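Local coordinates for protein GH3 beta-N-acetylglucosaminidase (Paenibacillaceae, PDB 6K5J) that hydrolyses terminal beta-linked N-acetylglucosamine residues from its substrates as a beta-N-acetylglucosaminidase of glycoside hydrolase family 3, at residues V348-S351 with S352-L356; A118-I121 with G122-R126. One frame throughout, in Å; residues are numbered along the deposited sequence.

Contact 2 comes first along the chain, as two turns of helix 111-127 in the family 3 N-terminal region of TIM-barrel type; contact 1 follows more than 200 residues later, in the loop that runs from helix 323-339 to helix 359-372. Their centres lie about 16 Å apart, on the same side of the chain's centre, contact 2 buried and contact 1 at the surface. They touch by packing of Leu356 against Glu124, and Lys361 of helix 359-372 ties them further, bonding to Leu356 O and forming a salt bridge with Glu124 OE2. The loop between helices 323-339 and 359-372 is thus held against helix 111-127, partly through Lys361.

Contact 1: residues V348-S351 with S352-L356; sequences VTLS and SGDTL
Ser351 and Asp354 bracket a type II beta turn, closed by a hydrogen bond of 2.8 Å from Asp354 N to Ser351 O. Gly353 occupies the third position with a positive phi of 94°, where a side chain would press against the carbonyl oxygen of Ser352. The carboxylate of Asp354 folds back over the mouth of the turn: with CG anti to its own carbonyl carbon and beside its backbone N (chi1 -79°), OD2 arrives 2.8 Å from Ser351 N. The N-H points almost straight at this oxygen (174°) but meets it from above the carboxylate plane. Ser351 thus gives its amide to the side chain and its carbonyl to the backbone of the same residue, and Asp354 OD2 also rests 3.4 Å from Leu350 CA.

Beyond this polar pair, Leu350 and Leu356 bring their CD2 methyls together at 3.7 Å, the two side chains crossing at about a right angle. Leu128 touches both leucines, and Leu350 also packs on Pro56, Ala57 and Ala60 of helix 56-72. At the corner of the turn, Ser352 OG and Gly353 N hydrogen-bond to Glu55, which fixes the corner to the residue preceding that helix.

Were Asp354 replaced by an alanine, Ser351 N would probably lose its carboxylate partner and the chain entering the turn would be freer to move. The exposed loop therefore combines a polar turn held by two hydrogen bonds between Ser351 and Asp354 with an apolar contact between the two leucines, one shaping the bend and the other seating it on the protein.

Contact 2: residues A118-I121 with G122-R126; sequences AHII and GSELR
His119 O takes two hydrogen bonds from Ser123, one from the backbone N at 2.8 Å and one from the hydroxyl OG at 2.9 Å. The two donors approach from opposite faces of the carbonyl plane, each tilted 31° from it. Ser123 OG can fold back on the preceding turn because it stands anti to its own carbonyl carbon and beside its backbone N (chi1 -75°). Ser123 OG also lies over one face of the His119 imidazole, offset toward the rim and 3.5 Å from NE2, while ND1 on the ring bonds to Gly171 O.

The backbone hydrogen bonds follow the i to i+4 pattern of an alpha-helix, with Gly122 N bound to Ala118 O, Glu124 N to Ile120 O and Leu125 N to Ile121 O. Outside them, Glu124 runs alongside Ile120, pointing the same way, and its OE2 comes 3.8 Å from Ile120 CG2. That buried carboxylate oxygen has a hydrogen bond with Thr97 OG1 and a salt bridge with Lys361, which would probably stabilise its negative charge. One residue further round, Ile121 and Leu125 form an apolar pair, side by side with CG2 of Ile121 and CD1 of Leu125 3.8 Å apart.

Through these side chains helix 111-127 packs within the TIM-barrel-type N-terminal domain of family 3 and against helix 359-372. Ala118 and Ile121 lie on Phe172 of helix 158-174, and His119 reaches Asp174 at the end of that helix; Ile121 and Leu125 both touch Asn133 of strand 132-133, while Ile120 meets Lys361 and Val365 of helix 359-372.

Contact 1: residues V348-S351 with S352-L356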
ATOM      1  N   VAL A 348     -28.784  -5.529   4.066  1.00 35.84           N
ATOM      2  CA  VAL A 348     -28.133  -5.199   2.804  1.00 34.70           C
ATOM      3  C   VAL A 348     -28.580  -3.808   2.385  1.00 34.73           C
ATOM      4  O   VAL A 348     -29.776  -3.494   2.393  1.00 34.61           O
ATOM      5  CB  VAL A 348     -28.465  -6.250   1.732  1.00 31.49           C
ATOM      6  CG1 VAL A 348     -27.853  -5.871   0.385  1.00 32.63           C
ATOM      7  CG2 VAL A 348     -27.984  -7.631   2.182  1.00 33.51           C
ATOM      8  N   THR A 349     -27.624  -2.950   2.058  1.00 29.77           N
ATOM      9  CA  THR A 349     -27.951  -1.630   1.543  1.00 30.92           C
ATOM     10  C   THR A 349     -27.363  -1.379   0.171  1.00 30.82           C
ATOM     11  O   THR A 349     -27.518  -0.271  -0.357  1.00 27.45           O
ATOM     12  CB  THR A 349     -27.465  -0.532   2.500  1.00 33.48           C
ATOM     13  OG1 THR A 349     -26.067  -0.708   2.757  1.00 33.50           O
ATOM     14  CG2 THR A 349     -28.242  -0.587   3.815  1.00 39.70           C
ATOM     15  N   LEU A 350     -26.688  -2.368  -0.416  1.00 25.19           N
ATOM     16  CA  LEU A 350     -25.993  -2.208  -1.688  1.00 29.08           C
ATOM     17  C   LEU A 350     -26.572  -3.172  -2.709  1.00 27.75           C
ATOM     18  O   LEU A 350     -26.599  -4.384  -2.474  1.00 26.93           O
ATOM     19  CB  LEU A 350     -24.493  -2.455  -1.525  1.00 26.38           C
ATOM     20  CG  LEU A 350     -23.810  -1.509  -0.541  1.00 26.67           C
ATOM     21  CD1 LEU A 350     -22.352  -1.902  -0.314  1.00 25.35           C
ATOM     22  CD2 LEU A 350     -23.897  -0.090  -1.073  1.00 30.67           C
ATOM     23  N   SER A 351     -27.020  -2.629  -3.839  1.00 25.02           N
ATOM     24  CA  SER A 351     -27.437  -3.401  -4.999  1.00 28.61           C
ATOM     25  C   SER A 351     -26.507  -3.079  -6.154  1.00 27.03           C
ATOM     26  O   SER A 351     -25.855  -2.030  -6.174  1.00 27.70           O
ATOM     27  CB  SER A 351     -28.883  -3.091  -5.407  1.00 27.69           C
ATOM     28  OG  SER A 351     -29.763  -3.272  -4.320  1.00 28.79           O
ATOM     29  N   SER A 352     -26.443  -3.997  -7.113  1.00 25.87           N
ATOM     30  CA  SER A 352     -25.583  -3.804  -8.273  1.00 30.26           C
ATOM     31  C   SER A 352     -25.820  -2.429  -8.886  1.00 30.66           C
ATOM     32  O   SER A 352     -26.964  -1.993  -9.049  1.00 28.94           O
ATOM     33  CB  SER A 352     -25.833  -4.904  -9.310  1.00 32.98           C
ATOM     34  OG  SER A 352     -24.914  -4.778 -10.388  1.00 40.97           O
ATOM     35  N   GLY A 353     -24.724  -1.736  -9.194  1.00 22.99           N
ATOM     36  CA  GLY A 353     -24.774  -0.368  -9.644  1.00 29.33           C
ATOM     37  C   GLY A 353     -24.619   0.674  -8.555  1.00 29.42           C
ATOM     38  O   GLY A 353     -24.386   1.843  -8.876  1.00 27.72           O
ATOM     39  N   ASP A 354     -24.749   0.299  -7.286  1.00 27.44           N
ATOM     40  CA  ASP A 354     -24.623   1.268  -6.204  1.00 25.30           C
ATOM     41  C   ASP A 354     -23.170   1.700  -6.017  1.00 28.22           C
ATOM     42  O   ASP A 354     -22.229   0.939  -6.275  1.00 25.91           O
ATOM     43  CB  ASP A 354     -25.142   0.680  -4.891  1.00 26.54           C
ATOM     44  CG  ASP A 354     -26.662   0.714  -4.789  1.00 31.73           C
ATOM     45  OD1 ASP A 354     -27.318   1.277  -5.692  1.00 27.60           O
ATOM     46  OD2 ASP A 354     -27.188   0.160  -3.806  1.00 26.56           O
ATOM     47  N   THR A 355     -22.994   2.927  -5.532  1.00 25.84           N
ATOM     48  CA  THR A 355     -21.677   3.464  -5.218  1.00 24.45           C
ATOM     49  C   THR A 355     -21.660   3.995  -3.794  1.00 26.83           C
ATOM     50  O   THR A 355     -22.689   4.426  -3.260  1.00 25.61           O
ATOM     51  CB  THR A 355     -21.278   4.585  -6.178  1.00 25.59           C
ATOM     52  OG1 THR A 355     -19.955   5.031  -5.860  1.00 23.64           O
ATOM     53  CG2 THR A 355     -22.242   5.767  -6.056  1.00 23.78           C
ATOM     54  N   LEU A 356     -20.477   3.947  -3.172  1.00 22.92           N
ATOM     55  CA  LEU A 356     -20.284   4.568  -1.868  1.00 22.80           C
ATOM     56  C   LEU A 356     -19.756   5.989  -1.975  1.00 23.96           C
ATOM     57  O   LEU A 356     -19.629   6.664  -0.947  1.00 25.48           O
ATOM     58  CB  LEU A 356     -19.322   3.734  -1.009  1.00 25.24           C
ATOM     59  CG  LEU A 356     -19.742   2.286  -0.729  1.00 23.03           C
ATOM     60  CD1 LEU A 356     -18.709   1.605   0.181  1.00 22.55           C
ATOM     61  CD2 LEU A 356     -21.137   2.250  -0.107  1.00 25.74           C
TER

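Contact 2: residues A118-I121 with G122-R126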
ATOM      1  N   ALA A 118      -7.914   7.825   6.219  1.00 17.37           N
ATOM      2  CA  ALA A 118      -8.033   6.451   6.690  1.00 19.23           C
ATOM      3  C   ALA A 118      -9.453   6.140   7.125  1.00 21.07           C
ATOM      4  O   ALA A 118      -9.934   5.011   6.949  1.00 19.10           O
ATOM      5  CB  ALA A 118      -7.055   6.206   7.840  1.00 17.43           C
ATOM      6  N   HIS A 119     -10.144   7.123   7.707  1.00 18.25           N
ATOM      7  CA  HIS A 119     -11.513   6.869   8.152  1.00 20.44           C
ATOM      8  C   HIS A 119     -12.455   6.668   6.969  1.00 17.97           C
ATOM      9  O   HIS A 119     -13.385   5.858   7.042  1.00 18.29           O
ATOM     10  CB  HIS A 119     -12.006   8.006   9.045  1.00 21.67           C
ATOM     11  CG  HIS A 119     -13.302   7.700   9.732  1.00 25.39           C
ATOM     12  ND1 HIS A 119     -13.388   6.827  10.795  1.00 30.04           N
ATOM     13  CD2 HIS A 119     -14.561   8.144   9.509  1.00 25.84           C
ATOM     14  CE1 HIS A 119     -14.644   6.754  11.204  1.00 28.17           C
ATOM     15  NE2 HIS A 119     -15.377   7.540  10.437  1.00 26.77           N
ATOM     16  N   ILE A 120     -12.241   7.389   5.871  1.00 19.49           N
ATOM     17  CA  ILE A 120     -13.028   7.128   4.669  1.00 18.91           C
ATOM     18  C   ILE A 120     -12.761   5.716   4.161  1.00 20.06           C
ATOM     19  O   ILE A 120     -13.694   4.951   3.883  1.00 19.08           O
ATOM     20  CB  ILE A 120     -12.731   8.170   3.579  1.00 20.52           C
ATOM     21  CG1 ILE A 120     -13.352   9.521   3.932  1.00 18.37           C
ATOM     22  CG2 ILE A 120     -13.263   7.679   2.236  1.00 20.94           C
ATOM     23  CD1 ILE A 120     -12.862  10.641   3.011  1.00 20.68           C
ATOM     24  N   ILE A 121     -11.480   5.354   4.012  1.00 15.97           N
ATOM     25  CA  ILE A 121     -11.154   3.995   3.568  1.00 17.61           C
ATOM     26  C   ILE A 121     -11.813   2.967   4.479  1.00 18.35           C
ATOM     27  O   ILE A 121     -12.433   2.001   4.017  1.00 17.75           O
ATOM     28  CB  ILE A 121      -9.629   3.779   3.524  1.00 18.27           C
ATOM     29  CG1 ILE A 121      -8.989   4.552   2.361  1.00 17.25           C
ATOM     30  CG2 ILE A 121      -9.317   2.269   3.390  1.00 19.76           C
ATOM     31  CD1 ILE A 121      -7.436   4.620   2.447  1.00 21.17           C
ATOM     32  N   GLY A 122     -11.657   3.146   5.792  1.00 18.38           N
ATOM     33  CA  GLY A 122     -12.144   2.143   6.727  1.00 18.38           C
ATOM     34  C   GLY A 122     -13.659   2.067   6.772  1.00 17.23           C
ATOM     35  O   GLY A 122     -14.232   0.983   6.917  1.00 16.23           O
ATOM     36  N   SER A 123     -14.327   3.217   6.665  1.00 19.11           N
ATOM     37  CA  SER A 123     -15.787   3.235   6.646  1.00 20.18           C
ATOM     38  C   SER A 123     -16.313   2.477   5.445  1.00 22.16           C
ATOM     39  O   SER A 123     -17.275   1.707   5.549  1.00 20.68           O
ATOM     40  CB  SER A 123     -16.299   4.677   6.594  1.00 21.23           C
ATOM     41  OG  SER A 123     -16.151   5.288   7.856  1.00 29.58           O
ATOM     42  N   GLU A 124     -15.703   2.706   4.287  1.00 20.77           N
ATOM     43  CA  GLU A 124     -16.153   2.036   3.080  1.00 19.01           C
ATOM     44  C   GLU A 124     -15.805   0.549   3.117  1.00 20.00           C
ATOM     45  O   GLU A 124     -16.620  -0.290   2.719  1.00 20.61           O
ATOM     46  CB  GLU A 124     -15.567   2.755   1.864  1.00 19.57           C
ATOM     47  CG  GLU A 124     -16.008   4.241   1.838  1.00 22.69           C
ATOM     48  CD  GLU A 124     -15.610   4.999   0.575  1.00 24.21           C
ATOM     49  OE1 GLU A 124     -14.736   4.513  -0.162  1.00 21.74           O
ATOM     50  OE2 GLU A 124     -16.161   6.102   0.336  1.00 24.03           O
ATOM     51  N   LEU A 125     -14.621   0.195   3.623  1.00 18.98           N
ATOM     52  CA  LEU A 125     -14.282  -1.223   3.730  1.00 19.78           C
ATOM     53  C   LEU A 125     -15.271  -1.947   4.633  1.00 19.78           C
ATOM     54  O   LEU A 125     -15.763  -3.032   4.295  1.00 19.62           O
ATOM     55  CB  LEU A 125     -12.858  -1.406   4.255  1.00 17.16           C
ATOM     56  CG  LEU A 125     -11.682  -1.026   3.347  1.00 17.93           C
ATOM     57  CD1 LEU A 125     -10.348  -1.294   4.057  1.00 19.84           C
ATOM     58  CD2 LEU A 125     -11.742  -1.752   2.006  1.00 18.36           C
ATOM     59  N   ARG A 126     -15.568  -1.365   5.798  1.00 20.25           N
ATOM     60  CA  ARG A 126     -16.459  -2.030   6.747  1.00 22.42           C
ATOM     61  C   ARG A 126     -17.851  -2.215   6.155  1.00 21.07           C
ATOM     62  O   ARG A 126     -18.499  -3.248   6.378  1.00 21.03           O
ATOM     63  CB  ARG A 126     -16.523  -1.238   8.053  1.00 23.34           C
ATOM     64  CG  ARG A 126     -17.136  -2.002   9.234  1.00 22.64           C
ATOM     65  CD  ARG A 126     -16.359  -3.284   9.543  1.00 31.53           C
ATOM     66  NE  ARG A 126     -17.207  -4.293  10.182  1.00 35.31           N
ATOM     67  CZ  ARG A 126     -17.001  -4.806  11.396  1.00 34.01           C
ATOM     68  NH1 ARG A 126     -15.960  -4.427  12.123  1.00 26.15           N
ATOM     69  NH2 ARG A 126     -17.845  -5.708  11.885  1.00 39.64           N
TER